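Local atomic coordinates of glycosyl hydrolase family 88 (Pedobacter heparinus, PDB entry 3WIW), a protein that hydrolyses unsaturated glucuronyl saccharides derived from heparin, as a glycosyl hydrolase of family 88 built on an alpha6/alpha6-barrel. Residues A306-L317 against Y329-L340. Sequence-based numbering, arbitrary orientation.
Sequences ASAAAVIASALL and YFKFAEDILKTL
Ala-313 and Ala-333 face each other where two successive helices of the alpha6/alpha6-barrel pack as an antiparallel helical hairpin. The axes approach to 8.2 Å, with 148° between their N-to-C directions. Ala-313 CA and Ala-333 CA are 4.3 Å apart. With only methyls at this point, backbone meets side chain directly: Ala-333 CB lies 3.6 Å from Ala-313 O, which also accepts the helical hydrogen bond from Leu-317 N.

Toward the connection between the helices, larger groups close over the alanines. The CB of Leu-317 projects alongside helix 329-340, but with CG beside the backbone N (chi1 -71°) its branches come nearer to it: CG rests against Ala-333 CB, CD2 meets Phe-330 CD1 at 3.7 Å, and CD1 meets Leu-337 CD1 tip to tip. Replacing Leu-317 with an alanine would probably open a gap beside Ala-333 and deprive Phe-330 and Leu-337 of their shared neighbour. Leu-316 splits its two methyls between two aromatic rings, CD1 approaching Phe-332 CD1 at 3.6 Å and CD2 reaching Tyr-329 CD1. The tyrosine ring then leads away from the hairpin toward helix 265-279, where its hydroxyl hydrogen-bonds Glu-272; on the other flank Phe-330 meets the ring of Tyr-388 on helix 375-392.

In the opposite direction Ile-336 lies across the small-residue surface. Its CG2, anti to the backbone N, touches the methyls of Ala-309 and Ala-313, while CD1 reaches Ile-312 CG2, the two isoleucines crossing at about a right angle. Ile-312 also packs on Ala-249 of helix 245-262, which carries the predicted substrate-binding residues Arg-246 and Trp-250. At the far end the helices diverge, and Leu-340 spans the widening separation with both methyls, CD1 over the backbone of Ala-310 and CD2 3.9 Å from Ala-306 CB.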
ATOM      1  N   ALA A 306       7.867   1.083  -9.596  1.00  8.28           N
ATOM      2  CA  ALA A 306       6.501   0.788 -10.005  1.00  8.68           C
ATOM      3  C   ALA A 306       5.548   0.738  -8.805  1.00  8.27           C
ATOM      4  O   ALA A 306       4.391   1.124  -8.940  1.00  9.08           O
ATOM      5  CB  ALA A 306       6.427  -0.514 -10.781  1.00  9.65           C
ATOM      6  N   SER A 307       6.002   0.267  -7.636  1.00  8.33           N
ATOM      7  CA  SER A 307       5.113   0.151  -6.479  1.00  7.84           C
ATOM      8  C   SER A 307       4.581   1.528  -6.089  1.00  8.31           C
ATOM      9  O   SER A 307       3.389   1.682  -5.800  1.00  8.59           O
ATOM     10  CB  SER A 307       5.824  -0.541  -5.311  1.00  8.01           C
ATOM     11  OG  SER A 307       6.820   0.270  -4.717  1.00  9.03           O
ATOM     12  N   ALA A 308       5.445   2.545  -6.103  1.00  8.18           N
ATOM     13  CA  ALA A 308       5.002   3.910  -5.816  1.00  8.49           C
ATOM     14  C   ALA A 308       3.953   4.355  -6.838  1.00  8.25           C
ATOM     15  O   ALA A 308       2.960   5.005  -6.473  1.00  8.78           O
ATOM     16  CB  ALA A 308       6.184   4.874  -5.789  1.00  8.87           C
ATOM     17  N   ALA A 309       4.201   4.079  -8.127  1.00  7.74           N
ATOM     18  CA  ALA A 309       3.238   4.432  -9.180  1.00  8.20           C
ATOM     19  C   ALA A 309       1.889   3.777  -8.912  1.00  8.04           C
ATOM     20  O   ALA A 309       0.858   4.428  -9.078  1.00  8.95           O
ATOM     21  CB  ALA A 309       3.737   4.019 -10.540  1.00  9.23           C
ATOM     22  N   ALA A 310       1.880   2.492  -8.539  1.00  8.33           N
ATOM     23  CA  ALA A 310       0.618   1.779  -8.346  1.00  8.95           C
ATOM     24  C   ALA A 310      -0.168   2.370  -7.167  1.00  8.76           C
ATOM     25  O   ALA A 310      -1.398   2.530  -7.254  1.00  9.54           O
ATOM     26  CB  ALA A 310       0.878   0.303  -8.141  1.00  9.60           C
ATOM     27  N   VAL A 311       0.520   2.677  -6.065  1.00  7.27           N
ATOM     28  CA  VAL A 311      -0.108   3.278  -4.892  1.00  7.88           C
ATOM     29  C   VAL A 311      -0.681   4.642  -5.258  1.00  8.38           C
ATOM     30  O   VAL A 311      -1.819   4.960  -4.900  1.00  9.63           O
ATOM     31  CB  VAL A 311       0.883   3.345  -3.715  1.00  8.61           C
ATOM     32  CG1 VAL A 311       0.294   4.136  -2.535  1.00  8.74           C
ATOM     33  CG2 VAL A 311       1.298   1.935  -3.267  1.00  8.82           C
ATOM     34  N   ILE A 312       0.094   5.437  -5.999  1.00  7.85           N
ATOM     35  CA  ILE A 312      -0.382   6.740  -6.437  1.00  8.03           C
ATOM     36  C   ILE A 312      -1.611   6.615  -7.332  1.00  9.10           C
ATOM     37  O   ILE A 312      -2.579   7.360  -7.146  1.00  9.48           O
ATOM     38  CB  ILE A 312       0.741   7.545  -7.146  1.00  9.20           C
ATOM     39  CG1 ILE A 312       1.772   7.991  -6.107  1.00  9.68           C
ATOM     40  CG2 ILE A 312       0.166   8.742  -7.884  1.00 10.64           C
ATOM     41  CD1 ILE A 312       3.121   8.375  -6.719  1.00 10.89           C
ATOM     42  N   ALA A 313      -1.582   5.695  -8.306  1.00  9.09           N
ATOM     43  CA  ALA A 313      -2.725   5.517  -9.188  1.00  8.98           C
ATOM     44  C   ALA A 313      -3.980   5.136  -8.385  1.00  9.12           C
ATOM     45  O   ALA A 313      -5.055   5.726  -8.591  1.00  9.82           O
ATOM     46  CB  ALA A 313      -2.427   4.480 -10.255  1.00 10.43           C
ATOM     47  N   SER A 314      -3.860   4.167  -7.472  1.00  9.41           N
ATOM     48  CA  SER A 314      -5.018   3.753  -6.692  1.00  9.00           C
ATOM     49  C   SER A 314      -5.568   4.928  -5.887  1.00  9.38           C
ATOM     50  O   SER A 314      -6.774   5.190  -5.905  1.00  9.83           O
ATOM     51  CB  SER A 314      -4.673   2.590  -5.785  1.00 10.46           C
ATOM     52  OG  SER A 314      -5.892   2.109  -5.265  1.00 10.93           O
ATOM     53  N   ALA A 315      -4.682   5.677  -5.237  1.00  9.14           N
ATOM     54  CA  ALA A 315      -5.113   6.812  -4.430  1.00  9.88           C
ATOM     55  C   ALA A 315      -5.781   7.890  -5.286  1.00  9.51           C
ATOM     56  O   ALA A 315      -6.824   8.426  -4.896  1.00 10.48           O
ATOM     57  CB  ALA A 315      -3.944   7.400  -3.655  1.00  9.89           C
ATOM     58  N   LEU A 316      -5.169   8.227  -6.422  1.00  9.77           N
ATOM     59  CA  LEU A 316      -5.724   9.276  -7.277  1.00  9.15           C
ATOM     60  C   LEU A 316      -7.099   8.917  -7.819  1.00  9.92           C
ATOM     61  O   LEU A 316      -7.954   9.793  -7.992  1.00 11.41           O
ATOM     62  CB  LEU A 316      -4.763   9.641  -8.412  1.00 10.15           C
ATOM     63  CG  LEU A 316      -3.488  10.383  -8.005  1.00 10.15           C
ATOM     64  CD1 LEU A 316      -2.678  10.640  -9.258  1.00 12.61           C
ATOM     65  CD2 LEU A 316      -3.809  11.697  -7.299  1.00 12.58           C
ATOM     66  N   LEU A 317      -7.332   7.629  -8.062  1.00 11.07           N
ATOM     67  CA  LEU A 317      -8.662   7.203  -8.504  1.00 11.00           C
ATOM     68  C   LEU A 317      -9.710   7.442  -7.408  1.00 11.36           C
ATOM     69  O   LEU A 317     -10.776   7.981  -7.692  1.00 12.89           O
ATOM     70  CB  LEU A 317      -8.641   5.739  -8.931  1.00 11.66           C
ATOM     71  CG  LEU A 317      -7.894   5.504 -10.248  1.00 11.72           C
ATOM     72  CD1 LEU A 317      -7.563   4.017 -10.424  1.00 13.77           C
ATOM     73  CD2 LEU A 317      -8.696   6.053 -11.440  1.00 11.84           C
ATOM     74  N   TYR A 329      -7.094  14.223 -11.624  1.00 13.48           N
ATOM     75  CA  TYR A 329      -6.616  13.073 -10.859  1.00 12.18           C
ATOM     76  C   TYR A 329      -6.907  11.764 -11.586  1.00 12.14           C
ATOM     77  O   TYR A 329      -6.040  10.883 -11.673  1.00 12.84           O
ATOM     78  CB  TYR A 329      -7.248  13.049  -9.465  1.00 12.19           C
ATOM     79  CG  TYR A 329      -7.017  14.310  -8.680  1.00 12.61           C
ATOM     80  CD1 TYR A 329      -5.732  14.846  -8.548  1.00 12.76           C
ATOM     81  CD2 TYR A 329      -8.072  14.958  -8.050  1.00 14.64           C
ATOM     82  CE1 TYR A 329      -5.511  16.011  -7.811  1.00 14.13           C
ATOM     83  CE2 TYR A 329      -7.867  16.121  -7.313  1.00 15.96           C
ATOM     84  CZ  TYR A 329      -6.579  16.640  -7.191  1.00 15.55           C
ATOM     85  OH  TYR A 329      -6.367  17.787  -6.459  1.00 16.60           O
ATOM     86  N   PHE A 330      -8.121  11.638 -12.106  1.00 13.44           N
ATOM     87  CA  PHE A 330      -8.484  10.443 -12.854  1.00 13.90           C
ATOM     88  C   PHE A 330      -7.554  10.261 -14.058  1.00 13.37           C
ATOM     89  O   PHE A 330      -7.058   9.152 -14.321  1.00 13.46           O
ATOM     90  CB  PHE A 330      -9.923  10.537 -13.348  1.00 14.51           C
ATOM     91  CG  PHE A 330     -10.332   9.358 -14.157  1.00 15.99           C
ATOM     92  CD1 PHE A 330     -10.796   8.208 -13.537  1.00 17.09           C
ATOM     93  CD2 PHE A 330     -10.204   9.377 -15.537  1.00 17.72           C
ATOM     94  CE1 PHE A 330     -11.158   7.104 -14.285  1.00 18.26           C
ATOM     95  CE2 PHE A 330     -10.566   8.265 -16.292  1.00 18.76           C
ATOM     96  CZ  PHE A 330     -11.045   7.141 -15.660  1.00 19.03           C
ATOM     97  N   LYS A 331      -7.322  11.335 -14.810  1.00 13.67           N
ATOM     98  CA  LYS A 331      -6.501  11.257 -16.025  1.00 14.78           C
ATOM     99  C   LYS A 331      -5.068  10.858 -15.687  1.00 13.67           C
ATOM    100  O   LYS A 331      -4.463  10.039 -16.378  1.00 12.96           O
ATOM    101  CB  LYS A 331      -6.525  12.598 -16.779  1.00 17.83           C
ATOM    102  CG  LYS A 331      -5.641  12.667 -18.008  1.00 21.88           C
ATOM    103  CD  LYS A 331      -6.054  11.660 -19.064  1.00 26.66           C
ATOM    104  CE  LYS A 331      -5.408  11.983 -20.422  1.00 30.27           C
ATOM    105  NZ  LYS A 331      -3.921  12.163 -20.374  1.00 32.77           N
ATOM    106  N   PHE A 332      -4.535  11.409 -14.604  1.00 12.46           N
ATOM    107  CA  PHE A 332      -3.159  11.110 -14.216  1.00 12.13           C
ATOM    108  C   PHE A 332      -3.056   9.635 -13.832  1.00 12.10           C
ATOM    109  O   PHE A 332      -2.127   8.941 -14.252  1.00 12.00           O
ATOM    110  CB  PHE A 332      -2.732  12.052 -13.093  1.00 11.84           C
ATOM    111  CG  PHE A 332      -1.247  12.123 -12.873  1.00 11.50           C
ATOM    112  CD1 PHE A 332      -0.590  11.146 -12.123  1.00 12.12           C
ATOM    113  CD2 PHE A 332      -0.508  13.186 -13.382  1.00 13.61           C
ATOM    114  CE1 PHE A 332       0.802  11.213 -11.911  1.00 13.42           C
ATOM    115  CE2 PHE A 332       0.861  13.272 -13.152  1.00 13.01           C
ATOM    116  CZ  PHE A 332       1.529  12.280 -12.426  1.00 13.53           C
ATOM    117  N   ALA A 333      -4.026   9.141 -13.059  1.00 11.69           N
ATOM    118  CA  ALA A 333      -4.051   7.726 -12.683  1.00 11.45           C
ATOM    119  C   ALA A 333      -4.185   6.829 -13.911  1.00 10.91           C
ATOM    120  O   ALA A 333      -3.513   5.810 -14.015  1.00 11.50           O
ATOM    121  CB  ALA A 333      -5.187   7.438 -11.709  1.00 11.50           C
ATOM    122  N   GLU A 334      -5.076   7.193 -14.828  1.00 11.29           N
ATOM    123  CA  GLU A 334      -5.250   6.435 -16.057  1.00 12.40           C
ATOM    124  C   GLU A 334      -3.938   6.329 -16.836  1.00 13.07           C
ATOM    125  O   GLU A 334      -3.587   5.255 -17.353  1.00 13.41           O
ATOM    126  CB  GLU A 334      -6.336   7.091 -16.904  1.00 13.61           C
ATOM    127  CG  GLU A 334      -6.628   6.384 -18.206  1.00 15.83           C
ATOM    128  CD  GLU A 334      -7.747   7.071 -18.964  1.00 18.30           C
ATOM    129  OE1 GLU A 334      -8.862   6.518 -19.015  1.00 19.42           O
ATOM    130  OE2 GLU A 334      -7.511   8.172 -19.506  1.00 20.90           O
ATOM    131  N   ASP A 335      -3.204   7.441 -16.925  1.00 12.35           N
ATOM    132  CA  ASP A 335      -1.927   7.452 -17.646  1.00 13.33           C
ATOM    133  C   ASP A 335      -0.930   6.528 -16.944  1.00 11.87           C
ATOM    134  O   ASP A 335      -0.214   5.777 -17.608  1.00 13.45           O
ATOM    135  CB  ASP A 335      -1.347   8.861 -17.701  1.00 16.51           C
ATOM    136  CG  ASP A 335      -2.109   9.784 -18.638  1.00 21.46           C
ATOM    137  OD1 ASP A 335      -2.832   9.290 -19.541  1.00 23.17           O
ATOM    138  OD2 ASP A 335      -1.969  11.022 -18.475  1.00 23.51           O
ATOM    139  N   ILE A 336      -0.873   6.557 -15.605  1.00 10.44           N
ATOM    140  CA  ILE A 336       0.011   5.647 -14.896  1.00 10.43           C
ATOM    141  C   ILE A 336      -0.377   4.214 -15.218  1.00 10.52           C
ATOM    142  O   ILE A 336       0.491   3.375 -15.498  1.00 11.68           O
ATOM    143  CB  ILE A 336      -0.099   5.818 -13.365  1.00 10.45           C
ATOM    144  CG1 ILE A 336       0.483   7.165 -12.915  1.00 11.16           C
ATOM    145  CG2 ILE A 336       0.601   4.666 -12.665  1.00 10.70           C
ATOM    146  CD1 ILE A 336       0.098   7.521 -11.462  1.00 11.81           C
ATOM    147  N   LEU A 337      -1.668   3.905 -15.151  1.00 10.55           N
ATOM    148  CA  LEU A 337      -2.100   2.537 -15.405  1.00 11.18           C
ATOM    149  C   LEU A 337      -1.788   2.057 -16.819  1.00 12.43           C
ATOM    150  O   LEU A 337      -1.438   0.884 -17.013  1.00 12.56           O
ATOM    151  CB  LEU A 337      -3.584   2.351 -15.074  1.00 11.48           C
ATOM    152  CG  LEU A 337      -3.950   2.479 -13.599  1.00 12.26           C
ATOM    153  CD1 LEU A 337      -5.453   2.296 -13.474  1.00 13.93           C
ATOM    154  CD2 LEU A 337      -3.182   1.454 -12.775  1.00 13.80           C
ATOM    155  N   LYS A 338      -1.896   2.949 -17.801  1.00 12.05           N
ATOM    156  CA  LYS A 338      -1.527   2.564 -19.150  1.00 13.15           C
ATOM    157  C   LYS A 338      -0.039   2.223 -19.233  1.00 12.68           C
ATOM    158  O   LYS A 338       0.329   1.261 -19.901  1.00 14.11           O
ATOM    159  CB  LYS A 338      -1.922   3.644 -20.138  1.00 14.61           C
ATOM    160  CG  LYS A 338      -3.415   3.644 -20.396  1.00 16.53           C
ATOM    161  CD  LYS A 338      -3.863   4.843 -21.217  1.00 19.62           C
ATOM    162  CE  LYS A 338      -5.322   4.704 -21.595  1.00 21.11           C
ATOM    163  NZ  LYS A 338      -5.798   5.835 -22.424  1.00 23.48           N
ATOM    164  N   THR A 339       0.819   2.984 -18.557  1.00 11.72           N
ATOM    165  CA  THR A 339       2.249   2.661 -18.519  1.00 12.29           C
ATOM    166  C   THR A 339       2.528   1.345 -17.782  1.00 11.37           C
ATOM    167  O   THR A 339       3.296   0.493 -18.267  1.00 11.55           O
ATOM    168  CB  THR A 339       3.079   3.813 -17.901  1.00 13.66           C
ATOM    169  OG1 THR A 339       2.910   5.003 -18.683  1.00 15.96           O
ATOM    170  CG2 THR A 339       4.570   3.458 -17.872  1.00 14.22           C
ATOM    171  N   LEU A 340       1.916   1.173 -16.615  1.00 10.15           N
ATOM    172  CA  LEU A 340       2.102  -0.052 -15.847  1.00 10.79           C
ATOM    173  C   LEU A 340       1.608  -1.287 -16.583  1.00 11.12           C
ATOM    174  O   LEU A 340       2.112  -2.383 -16.345  1.00 11.57           O
ATOM    175  CB  LEU A 340       1.430   0.043 -14.473  1.00 10.10           C
ATOM    176  CG  LEU A 340       2.115   0.992 -13.492  1.00  8.82           C
ATOM    177  CD1 LEU A 340       1.323   0.924 -12.202  1.00  9.83           C
ATOM    178  CD2 LEU A 340       3.579   0.619 -13.204  1.00 10.44           C
TER